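Malonyl-CoA-[acyl-carrier-protein] transacylase (Coxiella burnetii, PDB 3TQE) probably catalyses the transfer of the malonyl group from malonyl-CoA to the holo acyl-carrier protein, supplying malonyl-ACP for fatty acid synthesis. Local coordinates at residues A[115-120]-A[218-223]; A[211-216]-A[254-259]; A[223-228]-A[246-251]. All coordinates share one frame; numbering follows the deposited sequence.

Contact 1 of 3, residues A[115-120]-A[218-223]; sequences VKLVEK and QDIAKI
Leu117, Asp219 and Lys120 account for most of the surface buried where helix 111-128 lies against the end of helix 210-220. Leu117 is the apolar part. Its CG stands anti to the backbone N (chi1 -177°), which carries both methyls across to the partner segment. Leu117 CD1 lies 3.7 Å from Ile220 CG1, and the two side chains meet at about a right angle. Leu117 CD1 also rests 3.9 Å from Asp219 CB, on the aliphatic root of the acid. The other methyl packs on Ile220 CG1 as well and reaches the isoleucine beyond the helix, with 4.0 Å between Leu117 CD2 and Ile223 CD1. Tyr100 of helix 97-105 touches both Leu117 and Ile220, so a third helix borders this apolar cluster.

Asp219 joins the apolar and polar halves. The extended chain of Lys120 runs beside its carboxylate, bringing Lys120 CD to 3.4 Å from Asp219 OD2 before the ammonium arrives at the other oxygen. Lys120 NZ to Asp219 OD1 is 3.3 Å, a salt bridge whose hydrogen bond is weak; it is described for one of two lysine conformers and is doubtful as a constant link. Two waters donate to OD1, one at 2.6 Å from Asp219 OD1, and each also accepts a weak bond from NZ. Asp219 OD2 is held instead by the hydroxyl of Tyr124.

Tyr124 and Lys120, both of helix 111-128, thus take one carboxylate oxygen each, Tyr124 being the stronger protein partner. The long lysine bridge probably adds only modest, solvent-screened attraction to a contact in which Leu117 buries more surface than any other residue.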
loop_
_atom_site.group_PDB
_atom_site.type_symbol
_atom_site.label_atom_id
_atom_site.label_comp_id
_atom_site.label_asym_id
_atom_site.label_seq_id
_atom_site.Cartn_x
_atom_site.Cartn_y
_atom_site.Cartn_z
ATOM N N VAL A 115 0.273 14.358 -0.447
ATOM C CA VAL A 115 -0.855 14.326 0.474
ATOM C C VAL A 115 -2.120 14.767 -0.234
ATOM O O VAL A 115 -3.176 14.123 -0.130
ATOM C CB VAL A 115 -0.579 15.190 1.716
ATOM C CG1 VAL A 115 -1.852 15.418 2.548
ATOM C CG2 VAL A 115 0.501 14.562 2.527
ATOM N N LYS A 116 -2.030 15.881 -0.943
ATOM C CA LYS A 116 -3.207 16.377 -1.650
ATOM C C LYS A 116 -3.634 15.386 -2.732
ATOM O O LYS A 116 -4.821 15.158 -2.960
ATOM C CB LYS A 116 -2.922 17.723 -2.263
ATOM C CG LYS A 116 -2.659 18.800 -1.275
ATOM C CD LYS A 116 -2.496 20.130 -1.984
ATOM C CE LYS A 116 -2.250 21.257 -1.031
ATOM N NZ LYS A 116 -1.847 22.476 -1.818
ATOM N N LEU A 117 -2.661 14.798 -3.405
ATOM C CA LEU A 117 -2.945 13.898 -4.486
ATOM C C LEU A 117 -3.659 12.632 -3.974
ATOM O O LEU A 117 -4.576 12.129 -4.613
ATOM C CB LEU A 117 -1.657 13.506 -5.184
ATOM C CG LEU A 117 -1.800 12.615 -6.389
ATOM C CD1 LEU A 117 -2.607 13.293 -7.490
ATOM C CD2 LEU A 117 -0.420 12.214 -6.849
ATOM N N VAL A 118 -3.212 12.084 -2.852
ATOM C CA VAL A 118 -3.842 10.862 -2.386
ATOM C C VAL A 118 -5.190 11.128 -1.752
ATOM O O VAL A 118 -6.028 10.247 -1.752
ATOM C CB VAL A 118 -2.941 9.990 -1.496
ATOM C CG1 VAL A 118 -1.663 9.593 -2.233
ATOM C CG2 VAL A 118 -2.665 10.623 -0.148
ATOM N N GLU A 119 -5.410 12.341 -1.234
ATOM C CA GLU A 119 -6.745 12.697 -0.841
ATOM C C GLU A 119 -7.664 12.642 -2.043
ATOM O O GLU A 119 -8.751 12.084 -1.962
ATOM C CB GLU A 119 -6.778 14.071 -0.216
ATOM C CG GLU A 119 -8.190 14.451 0.183
ATOM C CD GLU A 119 -8.309 15.810 0.767
ATOM O OE1 GLU A 119 -7.779 16.762 0.155
ATOM O OE2 GLU A 119 -8.958 15.916 1.840
ATOM N N LYS A 120 -7.208 13.190 -3.165
ATOM C CA LYS A 120 -8.001 13.135 -4.379
ATOM C C LYS A 120 -8.176 11.708 -4.853
ATOM O O LYS A 120 -9.267 11.299 -5.262
ATOM C CB LYS A 120 -7.386 13.975 -5.483
ATOM C CG LYS A 120 -7.597 15.468 -5.312
ATOM C CD LYS A 120 -6.675 16.211 -6.249
ATOM C CE LYS A 120 -6.828 17.712 -6.121
ATOM N NZ LYS A 120 -5.826 18.412 -6.992
ATOM N N GLN A 218 -5.692 13.537 -14.592
ATOM C CA GLN A 218 -5.657 14.981 -14.767
ATOM C C GLN A 218 -4.837 15.654 -13.678
ATOM O O GLN A 218 -4.052 16.570 -13.945
ATOM C CB GLN A 218 -7.071 15.514 -14.809
ATOM C CG GLN A 218 -7.876 14.982 -15.949
ATOM C CD GLN A 218 -9.277 15.561 -15.994
ATOM O OE1 GLN A 218 -9.943 15.714 -14.966
ATOM N NE2 GLN A 218 -9.733 15.895 -17.196
ATOM N N ASP A 219 -4.973 15.180 -12.451
ATOM C CA ASP A 219 -4.223 15.766 -11.347
ATOM C C ASP A 219 -2.775 15.384 -11.390
ATOM O O ASP A 219 -1.897 16.190 -11.108
ATOM C CB ASP A 219 -4.801 15.331 -10.003
ATOM C CG ASP A 219 -6.193 15.836 -9.788
ATOM O OD1 ASP A 219 -6.450 17.050 -9.943
ATOM O OD2 ASP A 219 -7.049 15.022 -9.436
ATOM N N ILE A 220 -2.507 14.141 -11.731
ATOM C CA ILE A 220 -1.144 13.613 -11.744
ATOM C C ILE A 220 -0.313 14.306 -12.830
ATOM O O ILE A 220 0.877 14.426 -12.718
ATOM C CB ILE A 220 -1.164 12.057 -11.875
ATOM C CG1 ILE A 220 -1.521 11.457 -10.506
ATOM C CG2 ILE A 220 0.149 11.488 -12.372
ATOM C CD1 ILE A 220 -1.666 9.972 -10.491
ATOM N N ALA A 221 -0.957 14.732 -13.902
ATOM C CA ALA A 221 -0.241 15.422 -14.964
ATOM C C ALA A 221 0.320 16.744 -14.481
ATOM O O ALA A 221 1.279 17.239 -15.051
ATOM C CB ALA A 221 -1.163 15.646 -16.170
ATOM N N LYS A 222 -0.267 17.305 -13.428
ATOM C CA LYS A 222 0.095 18.646 -12.967
ATOM C C LYS A 222 1.128 18.618 -11.867
ATOM O O LYS A 222 1.681 19.642 -11.515
ATOM C CB LYS A 222 -1.140 19.383 -12.457
ATOM C CG LYS A 222 -2.174 19.706 -13.520
ATOM C CD LYS A 222 -3.405 20.329 -12.893
ATOM C CE LYS A 222 -4.584 20.353 -13.848
ATOM N NZ LYS A 222 -4.514 21.496 -14.802
ATOM N N ILE A 223 1.378 17.448 -11.297
ATOM C CA ILE A 223 2.289 17.329 -10.166
ATOM C C ILE A 223 3.700 17.074 -10.684
ATOM O O ILE A 223 3.898 16.323 -11.609
ATOM C CB ILE A 223 1.835 16.219 -9.170
ATOM C CG1 ILE A 223 2.738 16.190 -7.923
ATOM C CG2 ILE A 223 1.862 14.860 -9.805
ATOM C CD1 ILE A 223 2.228 15.263 -6.786
HETATM O O HOH W 1 -5.111 19.214 -10.131
HETATM O O HOH W 2 -8.242 18.363 -8.859
#

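Contact 2 of 3, residues A[211-216]-A[254-259]; sequences PAADRL and QLVRPV
Apolar packing makes up the whole direct contact between Ala213 and Leu216 of helix 210-220 and Leu255 and Val256 of the loop after helix 244-254; no hydrogen bond crosses. One methyl does most of the work. Leu255 CD1 approaches the helix backbone closely, 3.4 Å from Ala213 CA, and stands 3.7 Å from Ala213 CB. The small alanine permits this approach, and the CA atoms of Ala213 and Leu255 are 6.2 Å apart. One helical turn onward, Leu216 CD2 meets that same methyl, Leu255 CD1, at 3.8 Å, the two leucine side chains crossing at about a right angle. Leu216 is able to reach it because its CG is anti to the backbone N (chi1 -164°). Val256 adds a looser touch, with its CG1 4.3 Å from Ala213 CB.

In the acyl transferase fold, this packing sets helix 210-220 against the loop that leads from helix 244-254 to the short strand 259-260. Ile252, from helix 244-254 itself, continues the apolar surface by touching both Ala213 and Leu216, while Arg121 and Met125 of helix 111-128 touch Leu255. The Leu255 side chain lies about 6 Å from those of Ser96 and His205, the predicted active-site pair, and equally far from a bound glycine.

Polar bonds lead away from the interface to that site. Gln254 accepts a hydrogen bond from Arg121 through OE1 and gives one from NE2 to the backbone oxygen of Ser96, while its own carbonyl oxygen is hydrogen-bonded to His205 ND1.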
loop_
_atom_site.group_PDB
_atom_site.type_symbol
_atom_site.label_atom_id
_atom_site.label_comp_id
_atom_site.label_asym_id
_atom_site.label_seq_id
_atom_site.Cartn_x
_atom_site.Cartn_y
_atom_site.Cartn_z
ATOM N N PRO A 211 -13.236 5.349 -14.027
ATOM C CA PRO A 211 -13.621 6.757 -13.914
ATOM C C PRO A 211 -12.720 7.526 -12.966
ATOM O O PRO A 211 -12.431 8.696 -13.185
ATOM C CB PRO A 211 -15.034 6.680 -13.347
ATOM C CG PRO A 211 -15.524 5.347 -13.765
ATOM C CD PRO A 211 -14.361 4.440 -13.748
ATOM N N ALA A 212 -12.282 6.872 -11.899
ATOM C CA ALA A 212 -11.365 7.491 -10.960
ATOM C C ALA A 212 -10.003 7.696 -11.582
ATOM O O ALA A 212 -9.364 8.708 -11.351
ATOM C CB ALA A 212 -11.239 6.625 -9.729
ATOM N N ALA A 213 -9.559 6.729 -12.353
ATOM C CA ALA A 213 -8.275 6.810 -13.007
ATOM C C ALA A 213 -8.263 8.001 -13.962
ATOM O O ALA A 213 -7.279 8.730 -14.051
ATOM C CB ALA A 213 -7.981 5.546 -13.744
ATOM N N ASP A 214 -9.357 8.193 -14.686
ATOM C CA ASP A 214 -9.432 9.297 -15.620
ATOM C C ASP A 214 -9.314 10.625 -14.900
ATOM O O ASP A 214 -8.654 11.541 -15.385
ATOM C CB ASP A 214 -10.726 9.255 -16.399
ATOM C CG ASP A 214 -10.805 8.059 -17.355
ATOM O OD1 ASP A 214 -9.771 7.422 -17.636
ATOM O OD2 ASP A 214 -11.928 7.759 -17.817
ATOM N N ARG A 215 -9.938 10.732 -13.742
ATOM C CA ARG A 215 -9.882 11.952 -12.964
ATOM C C ARG A 215 -8.506 12.150 -12.375
ATOM O O ARG A 215 -7.935 13.247 -12.442
ATOM C CB ARG A 215 -10.941 11.949 -11.885
ATOM C CG ARG A 215 -12.332 11.993 -12.458
ATOM C CD ARG A 215 -13.344 11.806 -11.382
ATOM N NE ARG A 215 -13.517 13.001 -10.574
ATOM C CZ ARG A 215 -14.244 13.069 -9.460
ATOM N NH1 ARG A 215 -14.859 11.990 -8.981
ATOM N NH2 ARG A 215 -14.350 14.233 -8.818
ATOM N N LEU A 216 -7.952 11.089 -11.810
ATOM C CA LEU A 216 -6.648 11.224 -11.190
ATOM C C LEU A 216 -5.584 11.554 -12.217
ATOM O O LEU A 216 -4.609 12.223 -11.888
ATOM C CB LEU A 216 -6.288 9.960 -10.418
ATOM C CG LEU A 216 -5.133 10.159 -9.420
ATOM C CD1 LEU A 216 -5.525 11.156 -8.310
ATOM C CD2 LEU A 216 -4.765 8.807 -8.875
ATOM N N GLN A 254 -2.237 1.582 -12.032
ATOM C CA GLN A 254 -2.361 0.882 -10.774
ATOM C C GLN A 254 -3.793 0.777 -10.325
ATOM O O GLN A 254 -4.164 -0.206 -9.722
ATOM C CB GLN A 254 -1.538 1.626 -9.706
ATOM C CG GLN A 254 -1.388 0.902 -8.409
ATOM C CD GLN A 254 -1.166 1.859 -7.247
ATOM O OE1 GLN A 254 -1.882 2.836 -7.068
ATOM N NE2 GLN A 254 -0.196 1.551 -6.437
ATOM N N LEU A 255 -4.588 1.801 -10.610
ATOM C CA LEU A 255 -5.947 1.895 -10.117
ATOM C C LEU A 255 -6.821 0.814 -10.706
ATOM O O LEU A 255 -7.793 0.417 -10.086
ATOM C CB LEU A 255 -6.545 3.244 -10.451
ATOM C CG LEU A 255 -5.884 4.415 -9.741
ATOM C CD1 LEU A 255 -6.247 5.726 -10.455
ATOM C CD2 LEU A 255 -6.259 4.400 -8.284
ATOM N N VAL A 256 -6.503 0.385 -11.914
ATOM C CA VAL A 256 -7.375 -0.518 -12.659
ATOM C C VAL A 256 -6.802 -1.900 -12.884
ATOM O O VAL A 256 -7.441 -2.729 -13.543
ATOM C CB VAL A 256 -7.808 0.113 -13.994
ATOM C CG1 VAL A 256 -8.666 1.323 -13.746
ATOM C CG2 VAL A 256 -6.586 0.471 -14.860
ATOM N N ARG A 257 -5.620 -2.159 -12.341
ATOM C CA ARG A 257 -4.944 -3.415 -12.536
ATOM C C ARG A 257 -4.519 -3.976 -11.197
ATOM O O ARG A 257 -4.408 -3.246 -10.226
ATOM C CB ARG A 257 -3.735 -3.212 -13.442
ATOM C CG ARG A 257 -4.124 -2.934 -14.865
ATOM C CD ARG A 257 -4.885 -4.102 -15.455
ATOM N NE ARG A 257 -4.008 -5.021 -16.167
ATOM C CZ ARG A 257 -3.977 -5.151 -17.491
ATOM N NH1 ARG A 257 -4.790 -4.431 -18.256
ATOM N NH2 ARG A 257 -3.136 -6.006 -18.052
ATOM N N PRO A 258 -4.255 -5.277 -11.149
ATOM C CA PRO A 258 -3.937 -5.871 -9.864
ATOM C C PRO A 258 -2.620 -5.418 -9.294
ATOM O O PRO A 258 -1.686 -5.123 -10.030
ATOM C CB PRO A 258 -3.883 -7.367 -10.138
ATOM C CG PRO A 258 -3.908 -7.495 -11.528
ATOM C CD PRO A 258 -4.431 -6.293 -12.186
ATOM N N VAL A 259 -2.576 -5.400 -7.976
ATOM C CA VAL A 259 -1.349 -5.145 -7.247
ATOM C C VAL A 259 -0.571 -6.455 -7.218
ATOM O O VAL A 259 -0.972 -7.430 -6.582
ATOM C CB VAL A 259 -1.649 -4.688 -5.827
ATOM C CG1 VAL A 259 -0.389 -4.573 -4.979
ATOM C CG2 VAL A 259 -2.386 -3.380 -5.871
#

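Contact 3 of 3, residues A[223-228]-A[246-251]; sequences ISIDSP and IIRGAL. With GLY (glycine), chain C.
Ile225 and Ile247 are the closest backbone pair, their CA atoms 8.2 Å apart, where an extended connection runs beside a helix. Residues 223-228 form no regular strand, though Ile223 to Ile225 have the stretched backbone of one, and residues 246-251 are a continuous part of helix 244-254. Within the acyl transferase domain, this pairing places the connection leaving helix 210-220 against the side of the next helix. It also builds a small pocket, away from the predicted active site, in which a glycine is bound.

Apolar side chains pack between the connection and the helix. Ile247 CD1 meets the CG-CD side of the Pro228 ring, 3.8 Å from Pro228 CD. The two branches of Ile225 serve different partners: CG2 faces Ile247 CD1, while CG1, beside the backbone N, directs CD1 onto the arginine, 3.5 Å from Arg248 CG and over one face of the guanidinium, toward its rim.

Arg248, extended from CG to NE, passes Ile225 at a slant and spends the guanidinium edge on oxygens. Arg248 NH2 donates to Ile223 O at 2.7 Å. The oxygen lies in the guanidinium plane and the donor nearly along the C=O axis, though the N-H...O angle is bent, 144°. NE bonds Ile220 O and NH1 bonds Asn245 OD1, which together should fix the rotation of the group.

The glycine carboxylate receives a bidentate grip: NH1 reaches OXT, while Arg248 NH2 lies 2.8 Å from the ligand O. Ile225 completes it as one strand would pair with another, its carbonyl O accepting from the ligand N at 2.7 Å and its N donating to the ligand O at 3.1 Å, with an N-H...O angle of 164°.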
loop_
_atom_site.group_PDB
_atom_site.type_symbol
_atom_site.label_atom_id
_atom_site.label_comp_id
_atom_site.label_asym_id
_atom_site.label_seq_id
_atom_site.Cartn_x
_atom_site.Cartn_y
_atom_site.Cartn_z
ATOM N N ILE A 223 1.378 17.448 -11.297
ATOM C CA ILE A 223 2.289 17.329 -10.166
ATOM C C ILE A 223 3.700 17.074 -10.684
ATOM O O ILE A 223 3.898 16.323 -11.609
ATOM C CB ILE A 223 1.835 16.219 -9.170
ATOM C CG1 ILE A 223 2.738 16.190 -7.923
ATOM C CG2 ILE A 223 1.862 14.860 -9.805
ATOM C CD1 ILE A 223 2.228 15.263 -6.786
ATOM N N SER A 224 4.674 17.722 -10.080
ATOM C CA SER A 224 6.051 17.556 -10.480
ATOM C C SER A 224 6.580 16.243 -9.975
ATOM O O SER A 224 6.377 15.898 -8.835
ATOM C CB SER A 224 6.886 18.677 -9.887
ATOM O OG SER A 224 6.460 19.917 -10.390
ATOM N N ILE A 225 7.258 15.512 -10.829
ATOM C CA ILE A 225 7.824 14.241 -10.467
ATOM C C ILE A 225 9.282 14.248 -10.827
ATOM O O ILE A 225 9.635 14.500 -11.967
ATOM C CB ILE A 225 7.127 13.080 -11.161
ATOM C CG1 ILE A 225 5.631 13.124 -10.850
ATOM C CG2 ILE A 225 7.774 11.787 -10.739
ATOM C CD1 ILE A 225 4.789 12.059 -11.540
ATOM N N ASP A 226 10.126 13.975 -9.844
ATOM C CA ASP A 226 11.553 13.829 -10.037
ATOM C C ASP A 226 11.923 12.362 -10.154
ATOM O O ASP A 226 11.136 11.481 -9.803
ATOM C CB ASP A 226 12.291 14.463 -8.880
ATOM C CG ASP A 226 12.228 15.978 -8.893
ATOM O OD1 ASP A 226 11.899 16.567 -9.938
ATOM O OD2 ASP A 226 12.544 16.582 -7.842
ATOM N N SER A 227 13.123 12.062 -10.636
ATOM C CA SER A 227 13.504 10.667 -10.742
ATOM C C SER A 227 13.732 10.158 -9.318
ATOM O O SER A 227 14.378 10.840 -8.533
ATOM C CB SER A 227 14.752 10.444 -11.606
ATOM O OG SER A 227 14.426 10.524 -12.975
ATOM N N PRO A 228 13.206 8.974 -8.997
ATOM C CA PRO A 228 13.441 8.435 -7.678
ATOM C C PRO A 228 14.922 8.215 -7.444
ATOM O O PRO A 228 15.637 7.783 -8.344
ATOM C CB PRO A 228 12.674 7.091 -7.697
ATOM C CG PRO A 228 11.646 7.262 -8.752
ATOM C CD PRO A 228 12.348 8.076 -9.785
ATOM N N ILE A 246 6.397 7.945 -17.264
ATOM C CA ILE A 246 6.240 6.513 -17.087
ATOM C C ILE A 246 5.750 6.242 -15.663
ATOM O O ILE A 246 4.881 5.412 -15.452
ATOM C CB ILE A 246 7.542 5.755 -17.404
ATOM C CG1 ILE A 246 8.032 6.067 -18.813
ATOM C CG2 ILE A 246 7.352 4.270 -17.268
ATOM C CD1 ILE A 246 7.056 5.810 -19.885
ATOM N N ILE A 247 6.284 6.970 -14.691
ATOM C CA ILE A 247 5.763 6.887 -13.339
ATOM C C ILE A 247 4.298 7.296 -13.297
ATOM O O ILE A 247 3.488 6.614 -12.667
ATOM C CB ILE A 247 6.625 7.730 -12.389
ATOM C CG1 ILE A 247 8.005 7.122 -12.284
ATOM C CG2 ILE A 247 5.943 7.833 -11.001
ATOM C CD1 ILE A 247 9.027 7.999 -11.575
ATOM N N ARG A 248 3.935 8.385 -13.974
ATOM C CA ARG A 248 2.533 8.769 -14.023
ATOM C C ARG A 248 1.691 7.644 -14.574
ATOM O O ARG A 248 0.650 7.316 -14.024
ATOM C CB ARG A 248 2.318 9.991 -14.893
ATOM C CG ARG A 248 2.896 11.254 -14.338
ATOM C CD ARG A 248 2.507 12.474 -15.171
ATOM N NE ARG A 248 3.005 13.655 -14.474
ATOM C CZ ARG A 248 4.186 14.229 -14.689
ATOM N NH1 ARG A 248 4.996 13.809 -15.659
ATOM N NH2 ARG A 248 4.555 15.251 -13.957
ATOM N N GLY A 249 2.113 7.055 -15.688
ATOM C CA GLY A 249 1.366 5.960 -16.256
ATOM C C GLY A 249 1.190 4.811 -15.286
ATOM O O GLY A 249 0.119 4.201 -15.236
ATOM N N ALA A 250 2.249 4.489 -14.547
ATOM C CA ALA A 250 2.202 3.389 -13.616
ATOM C C ALA A 250 1.214 3.647 -12.493
ATOM O O ALA A 250 0.501 2.748 -12.066
ATOM C CB ALA A 250 3.581 3.112 -13.063
ATOM N N LEU A 251 1.176 4.874 -12.021
ATOM C CA LEU A 251 0.274 5.236 -10.933
ATOM C C LEU A 251 -1.165 5.235 -11.371
ATOM O O LEU A 251 -2.053 4.864 -10.614
ATOM C CB LEU A 251 0.627 6.592 -10.339
ATOM C CG LEU A 251 1.969 6.612 -9.614
ATOM C CD1 LEU A 251 2.318 8.045 -9.286
ATOM C CD2 LEU A 251 1.945 5.721 -8.348
HETATM N N GLY C . 9.729 16.753 -13.490
HETATM C CA GLY C . 9.246 16.319 -14.841
HETATM C C GLY C . 7.753 16.098 -14.835
HETATM O O GLY C . 7.127 16.309 -13.774
HETATM O OXT GLY C . 7.158 15.690 -15.875
#

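Overall arrangement
The three contacts lie within one acyl transferase domain, their centres 11 to 15 Å apart. Contacts 1 and 2 share helix 210-220 and touch directly, Leu117 CD1 lying 3.7 Å from Leu216 CD1; their segments alternate along the chain. Contact 3 comes after contact 1 in sequence and shares Ile223 with it. It falls between the two segments of contact 2, which adjoins it along the chain without further touch. Helix 210-220 packs on helix 111-128 through contact 1 and on the loop after helix 244-254 through contact 2, with Leu216 touching both. Contact 2 lies near the predicted catalytic pair, whereas contact 3 holds a separate glycine pocket.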